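Local coordinates for protein DNA double-strand break repair nuclease NurA (Sulfolobus solfataricus, PDB 2YGK) that cuts DNA ends as a manganese-dependent nuclease, probably working with the HerA helicase to resect the 5' strand during double-strand break repair, at residues A[74-88]-A[300-312]. Sequence-based numbering, arbitrary orientation.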
loop_
_atom_site.group_PDB
_atom_site.type_symbol
_atom_site.label_atom_id
_atom_site.label_comp_id
_atom_site.label_asym_id
_atom_site.label_seq_id
_atom_site.Cartn_x
_atom_site.Cartn_y
_atom_site.Cartn_z
ATOM N N VAL A 74 -0.282 -16.294 -4.660
ATOM C CA VAL A 74 0.662 -16.375 -3.549
ATOM C C VAL A 74 1.570 -17.566 -3.797
ATOM O O VAL A 74 1.163 -18.539 -4.472
ATOM C CB VAL A 74 -0.066 -16.633 -2.220
ATOM C CG1 VAL A 74 -0.887 -15.402 -1.795
ATOM C CG2 VAL A 74 -0.941 -17.891 -2.343
ATOM N N GLY A 75 2.774 -17.509 -3.230
ATOM C CA GLY A 75 3.709 -18.598 -3.340
ATOM C C GLY A 75 4.782 -18.526 -2.257
ATOM O O GLY A 75 5.230 -17.460 -1.873
ATOM N N ALA A 76 5.196 -19.674 -1.763
ATOM C CA ALA A 76 6.281 -19.709 -0.816
ATOM C C ALA A 76 7.201 -20.862 -1.198
ATOM O O ALA A 76 6.774 -21.836 -1.833
ATOM C CB ALA A 76 5.756 -19.836 0.625
ATOM N N GLU A 77 8.460 -20.723 -0.829
ATOM C CA GLU A 77 9.455 -21.717 -1.108
ATOM C C GLU A 77 10.368 -21.923 0.090
ATOM O O GLU A 77 10.762 -20.971 0.737
ATOM C CB GLU A 77 10.270 -21.240 -2.293
ATOM C CG GLU A 77 11.332 -22.200 -2.751
ATOM C CD GLU A 77 11.962 -21.754 -4.036
ATOM O OE1 GLU A 77 12.846 -20.946 -4.047
ATOM O OE2 GLU A 77 11.587 -22.175 -5.098
ATOM N N SER A 78 10.685 -23.177 0.382
ATOM C CA SER A 78 11.756 -23.517 1.304
ATOM C C SER A 78 13.005 -23.847 0.470
ATOM O O SER A 78 12.919 -24.393 -0.639
ATOM C CB SER A 78 11.379 -24.696 2.236
ATOM O OG SER A 78 11.158 -25.888 1.493
ATOM N N VAL A 79 14.151 -23.489 1.031
ATOM C CA VAL A 79 15.433 -23.632 0.378
ATOM C C VAL A 79 16.437 -24.161 1.407
ATOM O O VAL A 79 16.598 -23.561 2.480
ATOM C CB VAL A 79 15.919 -22.267 -0.166
ATOM C CG1 VAL A 79 17.377 -22.313 -0.465
ATOM C CG2 VAL A 79 15.149 -21.883 -1.394
ATOM N N ILE A 80 17.080 -25.292 1.082
ATOM C CA ILE A 80 18.167 -25.823 1.909
ATOM C C ILE A 80 19.532 -25.380 1.377
ATOM O O ILE A 80 19.830 -25.565 0.196
ATOM C CB ILE A 80 18.112 -27.381 2.038
ATOM C CG1 ILE A 80 18.988 -27.859 3.207
ATOM C CG2 ILE A 80 18.553 -28.076 0.735
ATOM C CD1 ILE A 80 18.441 -29.088 3.931
ATOM N N GLY A 81 20.352 -24.798 2.259
ATOM C CA GLY A 81 21.722 -24.367 1.914
ATOM C C GLY A 81 22.839 -24.686 2.919
ATOM O O GLY A 81 22.648 -24.608 4.129
ATOM N N ASP A 82 24.005 -25.060 2.399
ATOM C CA ASP A 82 25.233 -25.101 3.192
ATOM C C ASP A 82 26.416 -24.714 2.329
ATOM O O ASP A 82 26.251 -24.349 1.163
ATOM C CB ASP A 82 25.467 -26.473 3.872
ATOM C CG ASP A 82 25.615 -27.622 2.879
ATOM O OD1 ASP A 82 25.312 -27.466 1.681
ATOM O OD2 ASP A 82 26.021 -28.726 3.295
ATOM N N ASN A 83 27.593 -24.735 2.946
ATOM C CA ASN A 83 28.872 -24.684 2.254
ATOM C C ASN A 83 28.817 -25.275 0.849
ATOM O O ASN A 83 29.180 -24.614 -0.118
ATOM C CB ASN A 83 29.929 -25.456 3.073
ATOM C CG ASN A 83 30.264 -24.771 4.383
ATOM O OD1 ASN A 83 29.680 -23.715 4.724
ATOM N ND2 ASN A 83 31.194 -25.365 5.147
ATOM N N LYS A 84 28.364 -26.518 0.755
ATOM C CA LYS A 84 28.444 -27.286 -0.491
ATOM C C LYS A 84 27.445 -26.781 -1.527
ATOM O O LYS A 84 27.707 -26.845 -2.720
ATOM C CB LYS A 84 28.138 -28.769 -0.266
ATOM C CG LYS A 84 28.993 -29.469 0.739
ATOM C CD LYS A 84 28.590 -30.946 0.868
ATOM C CE LYS A 84 29.836 -31.866 0.874
ATOM N NZ LYS A 84 29.492 -33.318 0.991
ATOM N N GLY A 85 26.285 -26.323 -1.088
ATOM C CA GLY A 85 25.324 -25.827 -2.042
ATOM C C GLY A 85 24.006 -25.404 -1.490
ATOM O O GLY A 85 23.752 -25.522 -0.309
ATOM N N VAL A 86 23.182 -24.884 -2.391
ATOM C CA VAL A 86 21.801 -24.513 -2.102
ATOM C C VAL A 86 20.905 -25.212 -3.098
ATOM O O VAL A 86 21.237 -25.266 -4.274
ATOM C CB VAL A 86 21.580 -22.966 -2.175
ATOM C CG1 VAL A 86 22.216 -22.299 -1.006
ATOM C CG2 VAL A 86 22.176 -22.386 -3.416
ATOM N N LYS A 87 19.798 -25.781 -2.629
ATOM C CA LYS A 87 18.734 -26.274 -3.527
ATOM C C LYS A 87 17.371 -26.091 -2.894
ATOM O O LYS A 87 17.244 -26.175 -1.677
ATOM C CB LYS A 87 18.924 -27.755 -3.887
ATOM C CG LYS A 87 18.354 -28.750 -2.878
ATOM C CD LYS A 87 18.705 -30.196 -3.188
ATOM C CE LYS A 87 18.640 -31.066 -1.908
ATOM N NZ LYS A 87 18.306 -32.512 -2.183
ATOM N N THR A 88 16.349 -25.868 -3.731
ATOM C CA THR A 88 14.947 -25.761 -3.276
ATOM C C THR A 88 14.434 -27.102 -2.782
ATOM O O THR A 88 14.762 -28.133 -3.336
ATOM C CB THR A 88 13.993 -25.290 -4.379
ATOM O OG1 THR A 88 14.239 -26.061 -5.543
ATOM C CG2 THR A 88 14.221 -23.856 -4.722
ATOM N N PHE A 300 22.553 -16.294 1.508
ATOM C CA PHE A 300 22.119 -16.629 0.181
ATOM C C PHE A 300 20.843 -17.456 0.153
ATOM O O PHE A 300 20.002 -17.212 -0.691
ATOM C CB PHE A 300 23.203 -17.313 -0.651
ATOM C CG PHE A 300 22.809 -17.451 -2.094
ATOM C CD1 PHE A 300 22.598 -16.328 -2.862
ATOM C CD2 PHE A 300 22.536 -18.680 -2.649
ATOM C CE1 PHE A 300 22.184 -16.428 -4.155
ATOM C CE2 PHE A 300 22.145 -18.796 -3.966
ATOM C CZ PHE A 300 21.960 -17.673 -4.718
ATOM N N PRO A 301 20.690 -18.445 1.053
ATOM C CA PRO A 301 19.459 -19.215 1.068
ATOM C C PRO A 301 18.186 -18.364 1.071
ATOM O O PRO A 301 17.224 -18.676 0.375
ATOM C CB PRO A 301 19.604 -20.002 2.371
ATOM C CG PRO A 301 21.038 -20.362 2.369
ATOM C CD PRO A 301 21.706 -19.078 1.920
ATOM N N LEU A 302 18.176 -17.290 1.848
ATOM C CA LEU A 302 17.055 -16.390 1.806
ATOM C C LEU A 302 16.984 -15.645 0.478
ATOM O O LEU A 302 15.950 -15.621 -0.174
ATOM C CB LEU A 302 17.155 -15.381 2.930
ATOM C CG LEU A 302 16.593 -15.906 4.232
ATOM C CD1 LEU A 302 16.729 -14.850 5.310
ATOM C CD2 LEU A 302 15.139 -16.275 4.040
ATOM N N LEU A 303 18.064 -14.998 0.076
ATOM C CA LEU A 303 18.035 -14.271 -1.190
ATOM C C LEU A 303 17.462 -15.131 -2.314
ATOM O O LEU A 303 16.746 -14.637 -3.163
ATOM C CB LEU A 303 19.418 -13.749 -1.565
ATOM C CG LEU A 303 19.482 -12.966 -2.886
ATOM C CD1 LEU A 303 18.460 -11.834 -2.906
ATOM C CD2 LEU A 303 20.909 -12.416 -3.184
ATOM N N LYS A 304 17.768 -16.413 -2.296
ATOM C CA LYS A 304 17.349 -17.316 -3.342
ATOM C C LYS A 304 15.894 -17.587 -3.188
ATOM O O LYS A 304 15.144 -17.514 -4.152
ATOM C CB LYS A 304 18.101 -18.655 -3.291
ATOM C CG LYS A 304 17.681 -19.601 -4.418
ATOM C CD LYS A 304 18.103 -21.063 -4.110
ATOM C CE LYS A 304 17.467 -22.075 -5.108
ATOM N NZ LYS A 304 17.364 -21.622 -6.511
ATOM N N ALA A 305 15.491 -17.914 -1.976
ATOM C CA ALA A 305 14.084 -18.152 -1.706
ATOM C C ALA A 305 13.292 -16.953 -2.192
ATOM O O ALA A 305 12.282 -17.095 -2.885
ATOM C CB ALA A 305 13.855 -18.380 -0.241
ATOM N N HIS A 306 13.787 -15.765 -1.870
ATOM C CA HIS A 306 13.066 -14.545 -2.171
ATOM C C HIS A 306 13.017 -14.379 -3.669
ATOM O O HIS A 306 11.985 -14.015 -4.232
ATOM C CB HIS A 306 13.752 -13.364 -1.514
ATOM C CG HIS A 306 13.135 -12.042 -1.822
ATOM N ND1 HIS A 306 11.841 -11.725 -1.473
ATOM C CD2 HIS A 306 13.636 -10.934 -2.399
ATOM C CE1 HIS A 306 11.565 -10.484 -1.837
ATOM N NE2 HIS A 306 12.643 -9.979 -2.394
HETATM N N MSE A 307 14.114 -14.651 -4.352
HETATM C CA MSE A 307 14.120 -14.364 -5.778
HETATM C C MSE A 307 13.155 -15.291 -6.522
HETATM O O MSE A 307 12.535 -14.924 -7.527
HETATM C CB MSE A 307 15.522 -14.482 -6.333
HETATM C CG MSE A 307 16.397 -13.307 -5.993
HETATM SE SE MSE A 307 18.230 -13.716 -6.533
HETATM C CE MSE A 307 17.926 -13.691 -8.473
ATOM N N ASP A 308 13.021 -16.504 -6.035
ATOM C CA ASP A 308 12.219 -17.463 -6.766
ATOM C C ASP A 308 10.739 -17.188 -6.640
ATOM O O ASP A 308 10.019 -17.365 -7.589
ATOM C CB ASP A 308 12.540 -18.859 -6.271
ATOM C CG ASP A 308 13.888 -19.305 -6.710
ATOM O OD1 ASP A 308 14.387 -18.711 -7.672
ATOM O OD2 ASP A 308 14.439 -20.256 -6.131
ATOM N N VAL A 309 10.296 -16.753 -5.464
ATOM C CA VAL A 309 8.871 -16.556 -5.257
ATOM C C VAL A 309 8.362 -15.220 -5.793
ATOM O O VAL A 309 7.160 -15.042 -5.919
ATOM C CB VAL A 309 8.472 -16.684 -3.755
ATOM C CG1 VAL A 309 8.678 -18.083 -3.324
ATOM C CG2 VAL A 309 9.234 -15.705 -2.872
ATOM N N ARG A 310 9.275 -14.288 -6.058
ATOM C CA ARG A 310 8.885 -12.934 -6.470
ATOM C C ARG A 310 8.000 -12.979 -7.710
ATOM O O ARG A 310 8.227 -13.771 -8.619
ATOM C CB ARG A 310 10.109 -12.079 -6.789
ATOM C CG ARG A 310 9.920 -10.582 -6.518
ATOM C CD ARG A 310 11.228 -9.813 -6.775
ATOM N NE ARG A 310 11.475 -9.766 -8.207
ATOM C CZ ARG A 310 10.864 -8.936 -9.056
ATOM N NH1 ARG A 310 9.978 -8.037 -8.610
ATOM N NH2 ARG A 310 11.148 -9.003 -10.361
ATOM N N PHE A 311 6.994 -12.116 -7.746
ATOM C CA PHE A 311 6.186 -12.012 -8.936
ATOM C C PHE A 311 6.695 -10.835 -9.732
ATOM O O PHE A 311 6.423 -9.684 -9.395
ATOM C CB PHE A 311 4.687 -11.892 -8.590
ATOM C CG PHE A 311 4.081 -13.180 -8.094
ATOM C CD1 PHE A 311 3.596 -14.107 -8.992
ATOM C CD2 PHE A 311 4.031 -13.477 -6.756
ATOM C CE1 PHE A 311 3.065 -15.311 -8.562
ATOM C CE2 PHE A 311 3.510 -14.659 -6.336
ATOM C CZ PHE A 311 3.018 -15.584 -7.244
ATOM N N SER A 312 7.468 -11.130 -10.772
ATOM C CA SER A 312 7.844 -10.116 -11.766
ATOM C C SER A 312 6.588 -9.444 -12.370
ATOM O O SER A 312 5.500 -10.047 -12.438
ATOM C CB SER A 312 8.667 -10.747 -12.908
ATOM O OG SER A 312 7.856 -11.587 -13.718
#
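Val79 packs on Ala305 in the buried, tightly packed part of the contact between the hairpin and helix 300-309. With CG1 anti to the backbone N (chi1 163°), the two methyls of Val79 part: CG1 sits 3.7 Å from Pro301 O, while CG2 rests 3.9 Å from Ala305 CB. Gly81 leaves room for the proline ring, whose CG comes 4.1 Å from Gly81 CA, and at the other end Val309 CG1 reaches 3.7 Å from Glu77 CB. Helix 300-309 runs roughly antiparallel to strand 74-82 (152°), covering one face of the mixed sheet of this RNase H-like fold, while helix 104-123 packs Val74 and Ala76 on the other; Ala305 also lies beside Asp58, a ligand of manganese. Toward strand 85-88, in the sheet's outermost strand within this chain, the contact is looser, and Val86, Thr88, Phe300, Lys304 and Asp308 are partly exposed. Val86 CG2 touches the edge of the Phe300 ring, 3.6 Å from CE2, and Lys304 reaches across Val79 to lay its CE 3.7 Å from Thr88 CG2. Its chain then bends, and NZ forms a salt bridge with Asp308 OD2, at its syn lone pair. From the buried side Glu77 brings OE1 within 2.7 Å of OD2 of Asp308, close enough that one acid probably holds a proton; their carboxylate planes stand 81° apart. A leucine at Lys304 would probably leave Asp308 without its cationic mate.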